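Local coordinates for uncharacterized protein (Bacteroides ovatus CL02T12C04, PDB 6PTM) that probably hydrolyses carrageenan oligosaccharides from their chain ends, as an exo-carrageenase of glycoside hydrolase family 42, at residues A[69-80]-A[181-189]. Numbering follows the deposited sequence.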
loop_
_atom_site.group_PDB
_atom_site.type_symbol
_atom_site.label_atom_id
_atom_site.label_comp_id
_atom_site.label_asym_id
_atom_site.label_seq_id
_atom_site.Cartn_x
_atom_site.Cartn_y
_atom_site.Cartn_z
ATOM N N LEU A 69 25.998 11.292 0.327
ATOM C CA LEU A 69 24.717 11.203 -0.430
ATOM C C LEU A 69 23.593 11.916 0.339
ATOM O O LEU A 69 22.833 12.683 -0.272
ATOM C CB LEU A 69 24.360 9.742 -0.717
ATOM C CG LEU A 69 23.018 9.506 -1.393
ATOM C CD1 LEU A 69 22.963 10.182 -2.774
ATOM C CD2 LEU A 69 22.770 8.009 -1.526
ATOM N N LYS A 70 23.486 11.679 1.640
ATOM C CA LYS A 70 22.350 12.201 2.440
ATOM C C LYS A 70 22.360 13.740 2.372
ATOM O O LYS A 70 21.348 14.304 2.013
ATOM C CB LYS A 70 22.484 11.646 3.851
ATOM C CG LYS A 70 21.383 12.037 4.806
ATOM C CD LYS A 70 21.527 11.326 6.127
ATOM C CE LYS A 70 20.510 11.829 7.124
ATOM N NZ LYS A 70 20.516 11.009 8.349
ATOM N N GLU A 71 23.505 14.365 2.659
ATOM C CA GLU A 71 23.656 15.841 2.702
ATOM C C GLU A 71 23.512 16.420 1.288
ATOM O O GLU A 71 22.897 17.508 1.148
ATOM C CB GLU A 71 24.961 16.219 3.388
ATOM C CG GLU A 71 24.963 15.948 4.884
ATOM C CD GLU A 71 25.292 14.507 5.240
ATOM O OE1 GLU A 71 25.812 13.781 4.353
ATOM O OE2 GLU A 71 25.025 14.114 6.402
ATOM N N GLU A 72 24.033 15.750 0.267
ATOM C CA GLU A 72 23.834 16.196 -1.137
ATOM C C GLU A 72 22.354 16.191 -1.505
ATOM O O GLU A 72 21.916 17.081 -2.278
ATOM C CB GLU A 72 24.575 15.305 -2.123
ATOM C CG GLU A 72 26.079 15.465 -2.056
ATOM C CD GLU A 72 26.762 14.397 -2.887
ATOM O OE1 GLU A 72 26.264 14.147 -3.989
ATOM O OE2 GLU A 72 27.685 13.758 -2.405
ATOM N N THR A 73 21.600 15.213 -1.003
ATOM C CA THR A 73 20.140 15.124 -1.245
ATOM C C THR A 73 19.472 16.327 -0.585
ATOM O O THR A 73 18.624 16.976 -1.232
ATOM C CB THR A 73 19.564 13.790 -0.756
ATOM O OG1 THR A 73 20.205 12.752 -1.501
ATOM C CG2 THR A 73 18.063 13.729 -0.913
ATOM N N ALA A 74 19.810 16.608 0.670
ATOM C CA ALA A 74 19.282 17.773 1.423
ATOM C C ALA A 74 19.667 19.088 0.713
ATOM O O ALA A 74 18.807 19.997 0.614
ATOM C CB ALA A 74 19.800 17.747 2.852
ATOM N N LEU A 75 20.934 19.220 0.319
ATOM C CA LEU A 75 21.446 20.431 -0.385
ATOM C C LEU A 75 20.621 20.629 -1.661
ATOM O O LEU A 75 20.188 21.753 -1.925
ATOM C CB LEU A 75 22.926 20.255 -0.734
ATOM C CG LEU A 75 23.561 21.462 -1.424
ATOM C CD1 LEU A 75 23.606 22.645 -0.474
ATOM C CD2 LEU A 75 24.961 21.167 -1.902
ATOM N N ARG A 76 20.444 19.585 -2.462
ATOM C CA ARG A 76 19.678 19.690 -3.726
ATOM C C ARG A 76 18.234 20.085 -3.416
ATOM O O ARG A 76 17.661 20.931 -4.141
ATOM C CB ARG A 76 19.743 18.403 -4.544
ATOM C CG ARG A 76 18.950 18.478 -5.840
ATOM C CD ARG A 76 19.359 19.635 -6.740
ATOM N NE ARG A 76 20.777 19.563 -7.083
ATOM C CZ ARG A 76 21.307 18.713 -7.964
ATOM N NH1 ARG A 76 20.569 17.829 -8.619
ATOM N NH2 ARG A 76 22.608 18.749 -8.186
ATOM N N THR A 77 17.642 19.488 -2.389
ATOM C CA THR A 77 16.272 19.856 -2.003
ATOM C C THR A 77 16.223 21.360 -1.720
ATOM O O THR A 77 15.252 22.048 -2.114
ATOM C CB THR A 77 15.786 19.063 -0.795
ATOM O OG1 THR A 77 15.891 17.658 -1.046
ATOM C CG2 THR A 77 14.357 19.432 -0.486
ATOM N N ALA A 78 17.208 21.848 -0.989
ATOM C CA ALA A 78 17.272 23.248 -0.552
ATOM C C ALA A 78 17.398 24.124 -1.800
ATOM O O ALA A 78 16.585 25.072 -1.945
ATOM C CB ALA A 78 18.412 23.418 0.416
ATOM N N GLU A 79 18.310 23.771 -2.714
ATOM C CA GLU A 79 18.535 24.545 -3.972
ATOM C C GLU A 79 17.226 24.630 -4.741
ATOM O O GLU A 79 16.904 25.699 -5.206
ATOM C CB GLU A 79 19.605 23.901 -4.845
ATOM C CG GLU A 79 20.966 24.003 -4.223
ATOM C CD GLU A 79 21.973 23.121 -4.917
ATOM O OE1 GLU A 79 21.571 22.238 -5.659
ATOM O OE2 GLU A 79 23.139 23.290 -4.644
ATOM N N ILE A 80 16.467 23.538 -4.806
ATOM C CA ILE A 80 15.192 23.506 -5.577
ATOM C C ILE A 80 14.172 24.423 -4.896
ATOM O O ILE A 80 13.528 25.208 -5.596
ATOM C CB ILE A 80 14.668 22.067 -5.737
ATOM C CG1 ILE A 80 15.582 21.269 -6.687
ATOM C CG2 ILE A 80 13.222 22.075 -6.216
ATOM C CD1 ILE A 80 15.261 19.791 -6.749
ATOM N N ILE A 181 13.972 15.933 -15.325
ATOM C CA ILE A 181 15.151 16.760 -15.688
ATOM C C ILE A 181 16.319 16.363 -14.783
ATOM O O ILE A 181 16.094 15.905 -13.629
ATOM C CB ILE A 181 14.810 18.256 -15.619
ATOM C CG1 ILE A 181 14.413 18.688 -14.208
ATOM C CG2 ILE A 181 13.729 18.614 -16.643
ATOM C CD1 ILE A 181 14.544 20.156 -13.986
ATOM N N LYS A 182 17.539 16.541 -15.277
ATOM C CA LYS A 182 18.766 16.189 -14.528
ATOM C C LYS A 182 18.671 16.646 -13.055
ATOM O O LYS A 182 18.977 15.795 -12.152
ATOM C CB LYS A 182 20.005 16.740 -15.234
ATOM C CG LYS A 182 21.281 16.039 -14.789
ATOM C CD LYS A 182 22.209 15.614 -15.930
ATOM C CE LYS A 182 23.262 16.654 -16.242
ATOM N NZ LYS A 182 24.090 16.940 -15.042
ATOM N N GLU A 183 18.284 17.906 -12.796
ATOM C CA GLU A 183 18.270 18.539 -11.441
ATOM C C GLU A 183 17.413 17.688 -10.477
ATOM O O GLU A 183 17.786 17.608 -9.292
ATOM C CB GLU A 183 17.807 20.011 -11.501
ATOM C CG GLU A 183 18.230 20.852 -10.279
ATOM C CD GLU A 183 17.571 22.219 -10.006
ATOM O OE1 GLU A 183 16.592 22.589 -10.731
ATOM O OE2 GLU A 183 18.036 22.946 -9.044
ATOM N N TYR A 184 16.349 17.036 -10.970
ATOM C CA TYR A 184 15.321 16.325 -10.158
ATOM C C TYR A 184 15.563 14.800 -10.132
ATOM O O TYR A 184 14.990 14.146 -9.261
ATOM C CB TYR A 184 13.917 16.658 -10.675
ATOM C CG TYR A 184 13.475 18.107 -10.578
ATOM C CD1 TYR A 184 14.225 19.079 -9.934
ATOM C CD2 TYR A 184 12.270 18.513 -11.134
ATOM C CE1 TYR A 184 13.810 20.409 -9.876
ATOM C CE2 TYR A 184 11.837 19.830 -11.088
ATOM C CZ TYR A 184 12.617 20.793 -10.464
ATOM O OH TYR A 184 12.192 22.087 -10.397
ATOM N N ILE A 185 16.369 14.230 -11.038
ATOM C CA ILE A 185 16.555 12.749 -11.122
ATOM C C ILE A 185 17.900 12.339 -10.505
ATOM O O ILE A 185 18.102 11.127 -10.344
ATOM C CB ILE A 185 16.380 12.215 -12.565
ATOM C CG1 ILE A 185 17.466 12.753 -13.501
ATOM C CG2 ILE A 185 14.975 12.491 -13.078
ATOM C CD1 ILE A 185 17.456 12.148 -14.884
ATOM N N GLU A 186 18.797 13.286 -10.191
ATOM C CA GLU A 186 20.091 12.978 -9.528
ATOM C C GLU A 186 19.836 12.421 -8.125
ATOM O O GLU A 186 20.422 11.377 -7.803
ATOM C CB GLU A 186 20.994 14.195 -9.455
ATOM C CG GLU A 186 21.734 14.377 -10.747
ATOM C CD GLU A 186 22.626 15.601 -10.823
ATOM O OE1 GLU A 186 22.574 16.442 -9.902
ATOM O OE2 GLU A 186 23.385 15.676 -11.807
ATOM N N TYR A 187 18.958 13.044 -7.344
ATOM C CA TYR A 187 18.745 12.615 -5.935
ATOM C C TYR A 187 17.304 12.193 -5.635
ATOM O O TYR A 187 17.127 11.522 -4.603
ATOM C CB TYR A 187 19.208 13.721 -4.994
ATOM C CG TYR A 187 20.661 14.065 -5.193
ATOM C CD1 TYR A 187 21.654 13.291 -4.624
ATOM C CD2 TYR A 187 21.054 15.141 -5.972
ATOM C CE1 TYR A 187 22.996 13.574 -4.810
ATOM C CE2 TYR A 187 22.387 15.465 -6.130
ATOM C CZ TYR A 187 23.365 14.675 -5.556
ATOM O OH TYR A 187 24.698 14.945 -5.705
ATOM N N HIS A 188 16.336 12.735 -6.375
ATOM C CA HIS A 188 14.898 12.614 -6.009
ATOM C C HIS A 188 14.149 11.513 -6.762
ATOM O O HIS A 188 12.934 11.630 -6.900
ATOM C CB HIS A 188 14.221 13.993 -6.063
ATOM C CG HIS A 188 14.742 14.960 -5.054
ATOM N ND1 HIS A 188 15.844 15.738 -5.278
ATOM C CD2 HIS A 188 14.311 15.277 -3.817
ATOM C CE1 HIS A 188 16.066 16.485 -4.228
ATOM N NE2 HIS A 188 15.149 16.222 -3.325
ATOM N N GLY A 189 14.877 10.515 -7.241
ATOM C CA GLY A 189 14.312 9.327 -7.889
ATOM C C GLY A 189 14.483 9.437 -9.379
ATOM O O GLY A 189 14.506 10.586 -9.890
HETATM O O HOH W 1 18.796 10.647 -2.562
#
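Two nitrogens of Arg76, NH1 and NH2, converge on a single oxygen, OE1 of Glu186, at 2.8 and 2.9 Å, the centre of a salt-bridge network of Arg76, Glu79, Lys182 and Glu186 that joins helix 69-90 of the N-terminal helical region to the short helix 182-185 and the turn after it. OE1 lies in the guanidinium plane, met by NH2 nearly along its C-O axis and by NH1 from the anti side but well out of the carboxylate plane. NH1 also donates to Glu183 O (2.9 Å), NE pairs with Glu79 OE1, and Lys182 NZ reaches Glu186 OE2. The chain bends at chi2 and chi3 (56° and 58°), turning the guanidinium so that Tyr187 CE2 lies 3.7 Å above one face, offset toward its rim, the two planes 78° apart. A methionine in its place, having no N-H to give, would probably leave Glu186 held by Lys182 at its other oxygen, and Glu79 OE1 and Glu183 O without this partner. Tyr187 OH reaches Glu72 OE1 in a very short bond of 2.5 Å, and Glu72 OE2 pairs with Lys62. A water donates to both Thr73 OG1 and Tyr187 O. Deeper, Ile80 CD1 packs against Tyr184 CD1 (3.4 Å), and His188 NE2 donates in its ring plane to Thr77 OG1 (2.8 Å), which itself donates to Thr73 O from above the carbonyl plane.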